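Local coordinates for putative immunoglobulin-blocking virulence protein (Mycoplasma mycoides subsp. capri, PDB 7ADK) that probably acts with a partner lipoprotein to bind host immunoglobulin and block its function, at residues D422-E427 and M454-S459; Y449-M454 and L477-S482. One frame throughout, in Å; residues are numbered along the deposited sequence.

Contact 1 (D422-E427 and M454-S459); sequences DVSNDE and MGEKNS
V423 and S424, in a type I turn running from D422 to N425, lie beside M454 and K457 of the facing loop, with the CA atoms of S424 and K457 5.9 Å apart. K457 supplies the polar link. Its chain leaves the backbone with CG anti to the backbone N (chi1 177°) and bends once, near its end, which delivers NZ between two acceptors of the other segment. NZ donates to S424 O at 2.8 Å, almost in line with the carbonyl bond, and forms a salt bridge with D426 OD2, also 2.8 Å away, approaching from above the carboxylate plane. One ammonium thus ties a turn carbonyl to an acidic side chain coming from the opposite direction. The turn leads from strand 415-422 into helix 426-442. D422 OD1 closes an Asx turn by accepting from S424 N, and takes the S424 hydroxyl from the same face at 2.6 Å between OG and OD1; N425 is the N-cap, its OD1 accepting from E427 N. E456 lays OE1 3.4 Å from S424 CB, while its OE2 bonds to S484 of the lipoprotein chain. On the more buried side, V423 and M454 run alongside each other, pointing the same way, CG2 of the valine 4.1 Å from CG of the methionine, and both also touch F463.

Contact 2 (Y449-M454 and L477-S482); sequences YRIKNM and LELFFS
Chi1 of -45° sets R450 CG anti to the carbonyl carbon, and a bend at chi3 swings the guanidinium beside E478, whose own chain runs extended beyond CG. R450 NE and NH1 grip the single oxygen E478 OE1 side-on, at 2.7 Å from NE and 2.8 Å from NH1. OE1 lies in the guanidinium plane, although the carboxylate plane is turned 81° from it. E478 OE2 turns to Y372 OH, and R450 NH2 to A368 O. Farther along the same face, the F480 ring has K452 NZ over it, 4.9 Å from the ring centroid and 2° off its normal, a cation-pi contact. The strands are parallel neighbours in a beta-alpha-beta unit with helix 464-467, and a beta bulge moves the register by one between I451 and M454. F480 O accepts from M454 N after the bulge. Beyond it, M454 SD sits over one face of F481, 4.0 Å from its centroid, on the side of the sheet where I451 CG1 meets L479 CD2. With both R450 and E478 buried, their charges probably offset one another, and the outside bonds to Y372 and A368 would help fix how each group is turned.

In the fold
Strand 448-454 serves both contacts. Contact 2 pairs it with strand 473-481 inside the mixed sheet, where most touching residues are buried (nine of twelve); contact 1 lies at the ends of strands 415-422 and 448-454, where the chain leaves the sheet, and is only partly buried. The chemistry follows this placement: parallel backbone bonding broken by one bulge, a buried ion pair and apolar packing in the sheet, against a lysine bridge and one small apolar pair at its margin. The two share M454 and are joined by D422 OD1 to N453 ND2 and V423 N to K452 O, both probable hydrogen bonds. The lipoprotein chain meets the 454-459 loop more extensively than contact 2, where it reaches S482 alone.

Contact 1 (D422-E427 and M454-S459)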
loop_
_atom_site.group_PDB
_atom_site.type_symbol
_atom_site.label_atom_id
_atom_site.label_comp_id
_atom_site.label_asym_id
_atom_site.label_seq_id
_atom_site.Cartn_x
_atom_site.Cartn_y
_atom_site.Cartn_z
ATOM N N ASP A 422 -11.611 -23.712 9.887
ATOM C CA ASP A 422 -10.731 -22.543 9.865
ATOM C C ASP A 422 -9.351 -22.929 9.333
ATOM O O ASP A 422 -8.453 -23.291 10.088
ATOM C CB ASP A 422 -10.641 -21.898 11.253
ATOM C CG ASP A 422 -9.675 -20.706 11.285
ATOM O OD1 ASP A 422 -9.304 -20.167 10.213
ATOM O OD2 ASP A 422 -9.275 -20.292 12.394
ATOM N N VAL A 423 -9.154 -22.849 8.022
ATOM C CA VAL A 423 -7.914 -23.287 7.361
ATOM C C VAL A 423 -6.762 -22.289 7.499
ATOM O O VAL A 423 -5.681 -22.524 6.962
ATOM C CB VAL A 423 -8.163 -23.736 5.911
ATOM C CG1 VAL A 423 -8.959 -25.041 5.909
ATOM C CG2 VAL A 423 -8.908 -22.697 5.072
ATOM N N SER A 424 -6.922 -21.205 8.267
ATOM C CA SER A 424 -5.775 -20.449 8.785
ATOM C C SER A 424 -5.036 -21.217 9.879
ATOM O O SER A 424 -3.842 -20.995 10.073
ATOM C CB SER A 424 -6.177 -19.077 9.306
ATOM O OG SER A 424 -6.904 -19.157 10.510
ATOM N N ASN A 425 -5.713 -22.147 10.565
ATOM C CA ASN A 425 -5.073 -23.137 11.426
ATOM C C ASN A 425 -4.326 -24.167 10.557
ATOM O O ASN A 425 -4.707 -24.430 9.419
ATOM C CB ASN A 425 -6.194 -23.783 12.263
ATOM C CG ASN A 425 -5.737 -24.483 13.524
ATOM O OD1 ASN A 425 -4.953 -25.416 13.503
ATOM N ND2 ASN A 425 -6.216 -24.047 14.654
ATOM N N ASP A 426 -3.367 -24.884 11.122
ATOM C CA ASP A 426 -2.543 -25.832 10.369
ATOM C C ASP A 426 -2.885 -27.283 10.715
ATOM O O ASP A 426 -2.594 -28.171 9.920
ATOM C CB ASP A 426 -1.051 -25.504 10.560
ATOM C CG ASP A 426 -0.635 -24.182 9.909
ATOM O OD1 ASP A 426 -0.992 -23.935 8.752
ATOM O OD2 ASP A 426 0.059 -23.374 10.551
ATOM N N GLU A 427 -3.593 -27.536 11.818
ATOM C CA GLU A 427 -4.237 -28.822 12.085
ATOM C C GLU A 427 -5.507 -28.981 11.238
ATOM O O GLU A 427 -5.643 -29.963 10.513
ATOM C CB GLU A 427 -4.521 -28.967 13.579
ATOM C CG GLU A 427 -5.133 -30.317 13.975
ATOM C CD GLU A 427 -4.203 -31.530 13.903
ATOM O OE1 GLU A 427 -3.073 -31.439 13.378
ATOM O OE2 GLU A 427 -4.603 -32.605 14.394
ATOM N N MET A 454 -9.329 -18.791 3.666
ATOM C CA MET A 454 -8.585 -19.411 2.574
ATOM C C MET A 454 -7.525 -18.439 2.058
ATOM O O MET A 454 -7.862 -17.348 1.609
ATOM C CB MET A 454 -9.515 -19.793 1.425
ATOM C CG MET A 454 -10.596 -20.774 1.814
ATOM S SD MET A 454 -11.815 -20.998 0.514
ATOM C CE MET A 454 -10.973 -22.158 -0.575
ATOM N N GLY A 455 -6.246 -18.812 2.115
ATOM C CA GLY A 455 -5.148 -17.960 1.664
ATOM C C GLY A 455 -4.698 -16.875 2.643
ATOM O O GLY A 455 -3.855 -16.062 2.293
ATOM N N GLU A 456 -5.214 -16.832 3.871
ATOM C CA GLU A 456 -4.885 -15.763 4.822
ATOM C C GLU A 456 -3.431 -15.818 5.324
ATOM O O GLU A 456 -2.746 -14.797 5.372
ATOM C CB GLU A 456 -5.895 -15.815 5.975
ATOM C CG GLU A 456 -5.805 -14.629 6.940
ATOM C CD GLU A 456 -5.005 -14.928 8.214
ATOM O OE1 GLU A 456 -5.443 -15.786 9.009
ATOM O OE2 GLU A 456 -3.948 -14.296 8.427
ATOM N N LYS A 457 -2.942 -17.011 5.685
ATOM C CA LYS A 457 -1.568 -17.268 6.150
ATOM C C LYS A 457 -0.558 -17.346 5.005
ATOM O O LYS A 457 0.512 -16.751 5.070
ATOM C CB LYS A 457 -1.583 -18.537 7.008
ATOM C CG LYS A 457 -0.209 -18.978 7.517
ATOM C CD LYS A 457 -0.304 -20.145 8.500
ATOM C CE LYS A 457 -0.670 -19.675 9.902
ATOM N NZ LYS A 457 -1.089 -20.797 10.757
ATOM N N ASN A 458 -0.871 -18.090 3.958
ATOM C CA ASN A 458 -0.031 -18.323 2.789
ATOM C C ASN A 458 -0.874 -18.174 1.525
ATOM O O ASN A 458 -1.837 -18.908 1.348
ATOM C CB ASN A 458 0.575 -19.731 2.865
ATOM C CG ASN A 458 1.686 -19.979 3.848
ATOM O OD1 ASN A 458 2.052 -21.093 4.094
ATOM N ND2 ASN A 458 2.279 -18.996 4.444
ATOM N N SER A 459 -0.526 -17.253 0.634
ATOM C CA SER A 459 -1.386 -16.866 -0.490
ATOM C C SER A 459 -1.417 -17.868 -1.644
ATOM O O SER A 459 -2.342 -17.875 -2.445
ATOM C CB SER A 459 -0.947 -15.505 -1.010
ATOM O OG SER A 459 -0.848 -14.579 0.050
#

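Contact 2 (Y449-M454 and L477-S482)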
loop_
_atom_site.group_PDB
_atom_site.type_symbol
_atom_site.label_atom_id
_atom_site.label_comp_id
_atom_site.label_asym_id
_atom_site.label_seq_id
_atom_site.Cartn_x
_atom_site.Cartn_y
_atom_site.Cartn_z
ATOM N N TYR A 449 -20.791 -27.017 4.248
ATOM C CA TYR A 449 -19.364 -26.890 4.512
ATOM C C TYR A 449 -19.021 -25.403 4.493
ATOM O O TYR A 449 -19.415 -24.713 3.558
ATOM C CB TYR A 449 -18.565 -27.654 3.462
ATOM C CG TYR A 449 -18.803 -29.140 3.427
ATOM C CD1 TYR A 449 -18.080 -29.987 4.279
ATOM C CD2 TYR A 449 -19.756 -29.673 2.546
ATOM C CE1 TYR A 449 -18.302 -31.370 4.250
ATOM C CE2 TYR A 449 -19.990 -31.054 2.524
ATOM C CZ TYR A 449 -19.263 -31.900 3.374
ATOM O OH TYR A 449 -19.479 -33.233 3.328
ATOM N N ARG A 450 -18.311 -24.902 5.511
ATOM C CA ARG A 450 -17.790 -23.527 5.594
ATOM C C ARG A 450 -16.268 -23.586 5.690
ATOM O O ARG A 450 -15.746 -24.074 6.685
ATOM C CB ARG A 450 -18.353 -22.765 6.812
ATOM C CG ARG A 450 -19.863 -22.879 7.071
ATOM C CD ARG A 450 -20.253 -22.047 8.303
ATOM N NE ARG A 450 -20.360 -20.636 7.947
ATOM C CZ ARG A 450 -20.121 -19.547 8.637
ATOM N NH1 ARG A 450 -20.406 -18.443 8.044
ATOM N NH2 ARG A 450 -19.640 -19.516 9.841
ATOM N N ILE A 451 -15.554 -23.102 4.677
ATOM C CA ILE A 451 -14.092 -23.073 4.650
ATOM C C ILE A 451 -13.659 -21.625 4.881
ATOM O O ILE A 451 -13.929 -20.773 4.040
ATOM C CB ILE A 451 -13.543 -23.643 3.325
ATOM C CG1 ILE A 451 -14.182 -24.961 2.835
ATOM C CG2 ILE A 451 -12.025 -23.790 3.421
ATOM C CD1 ILE A 451 -14.035 -26.179 3.735
ATOM N N LYS A 452 -13.015 -21.328 6.010
ATOM C CA LYS A 452 -12.738 -19.963 6.474
ATOM C C LYS A 452 -11.268 -19.610 6.374
ATOM O O LYS A 452 -10.423 -20.438 6.674
ATOM C CB LYS A 452 -13.238 -19.742 7.903
ATOM C CG LYS A 452 -14.755 -19.787 8.043
ATOM C CD LYS A 452 -15.216 -19.739 9.491
ATOM C CE LYS A 452 -14.941 -18.453 10.235
ATOM N NZ LYS A 452 -15.781 -17.353 9.871
ATOM N N ASN A 453 -10.973 -18.365 6.008
ATOM C CA ASN A 453 -9.628 -17.800 5.899
ATOM C C ASN A 453 -8.758 -18.463 4.821
ATOM O O ASN A 453 -7.563 -18.670 5.018
ATOM C CB ASN A 453 -8.956 -17.740 7.281
ATOM C CG ASN A 453 -9.733 -16.974 8.320
ATOM O OD1 ASN A 453 -10.140 -15.843 8.109
ATOM N ND2 ASN A 453 -9.970 -17.557 9.462
ATOM N N MET A 454 -9.329 -18.791 3.666
ATOM C CA MET A 454 -8.585 -19.411 2.574
ATOM C C MET A 454 -7.525 -18.439 2.058
ATOM O O MET A 454 -7.862 -17.348 1.609
ATOM C CB MET A 454 -9.515 -19.793 1.425
ATOM C CG MET A 454 -10.596 -20.774 1.814
ATOM S SD MET A 454 -11.815 -20.998 0.514
ATOM C CE MET A 454 -10.973 -22.158 -0.575
ATOM N N LEU A 477 -22.068 -24.621 0.093
ATOM C CA LEU A 477 -20.642 -24.382 0.263
ATOM C C LEU A 477 -20.409 -22.891 0.498
ATOM O O LEU A 477 -20.693 -22.097 -0.392
ATOM C CB LEU A 477 -19.908 -24.913 -0.981
ATOM C CG LEU A 477 -18.381 -24.815 -0.911
ATOM C CD1 LEU A 477 -17.794 -25.732 0.154
ATOM C CD2 LEU A 477 -17.783 -25.195 -2.247
ATOM N N GLU A 478 -19.888 -22.505 1.659
ATOM C CA GLU A 478 -19.425 -21.141 1.925
ATOM C C GLU A 478 -17.895 -21.131 1.907
ATOM O O GLU A 478 -17.251 -21.817 2.700
ATOM C CB GLU A 478 -19.947 -20.592 3.267
ATOM C CG GLU A 478 -21.470 -20.424 3.359
ATOM C CD GLU A 478 -22.000 -19.908 4.714
ATOM O OE1 GLU A 478 -21.205 -19.537 5.597
ATOM O OE2 GLU A 478 -23.231 -19.846 4.917
ATOM N N LEU A 479 -17.301 -20.346 1.011
ATOM C CA LEU A 479 -15.860 -20.145 0.913
ATOM C C LEU A 479 -15.548 -18.705 1.301
ATOM O O LEU A 479 -16.040 -17.789 0.648
ATOM C CB LEU A 479 -15.383 -20.438 -0.521
ATOM C CG LEU A 479 -15.702 -21.829 -1.085
ATOM C CD1 LEU A 479 -15.187 -21.949 -2.514
ATOM C CD2 LEU A 479 -15.097 -22.950 -0.263
ATOM N N PHE A 480 -14.744 -18.498 2.344
ATOM C CA PHE A 480 -14.289 -17.177 2.769
ATOM C C PHE A 480 -12.834 -16.956 2.355
ATOM O O PHE A 480 -11.906 -17.387 3.045
ATOM C CB PHE A 480 -14.478 -16.985 4.274
ATOM C CG PHE A 480 -15.896 -17.138 4.768
ATOM C CD1 PHE A 480 -16.457 -18.411 4.980
ATOM C CD2 PHE A 480 -16.664 -15.989 5.001
ATOM C CE1 PHE A 480 -17.794 -18.535 5.381
ATOM C CE2 PHE A 480 -18.000 -16.116 5.397
ATOM C CZ PHE A 480 -18.565 -17.383 5.570
ATOM N N PHE A 481 -12.634 -16.309 1.211
ATOM C CA PHE A 481 -11.323 -16.009 0.656
ATOM C C PHE A 481 -10.687 -14.784 1.304
ATOM O O PHE A 481 -11.354 -13.797 1.600
ATOM C CB PHE A 481 -11.445 -15.813 -0.848
ATOM C CG PHE A 481 -11.788 -17.060 -1.626
ATOM C CD1 PHE A 481 -10.790 -17.998 -1.928
ATOM C CD2 PHE A 481 -13.093 -17.268 -2.088
ATOM C CE1 PHE A 481 -11.089 -19.126 -2.703
ATOM C CE2 PHE A 481 -13.392 -18.398 -2.856
ATOM C CZ PHE A 481 -12.390 -19.317 -3.182
ATOM N N SER A 482 -9.376 -14.809 1.485
ATOM C CA SER A 482 -8.623 -13.644 1.933
ATOM C C SER A 482 -8.279 -12.716 0.757
ATOM O O SER A 482 -7.835 -13.176 -0.288
ATOM C CB SER A 482 -7.388 -14.157 2.659
ATOM O OG SER A 482 -6.773 -13.135 3.389
#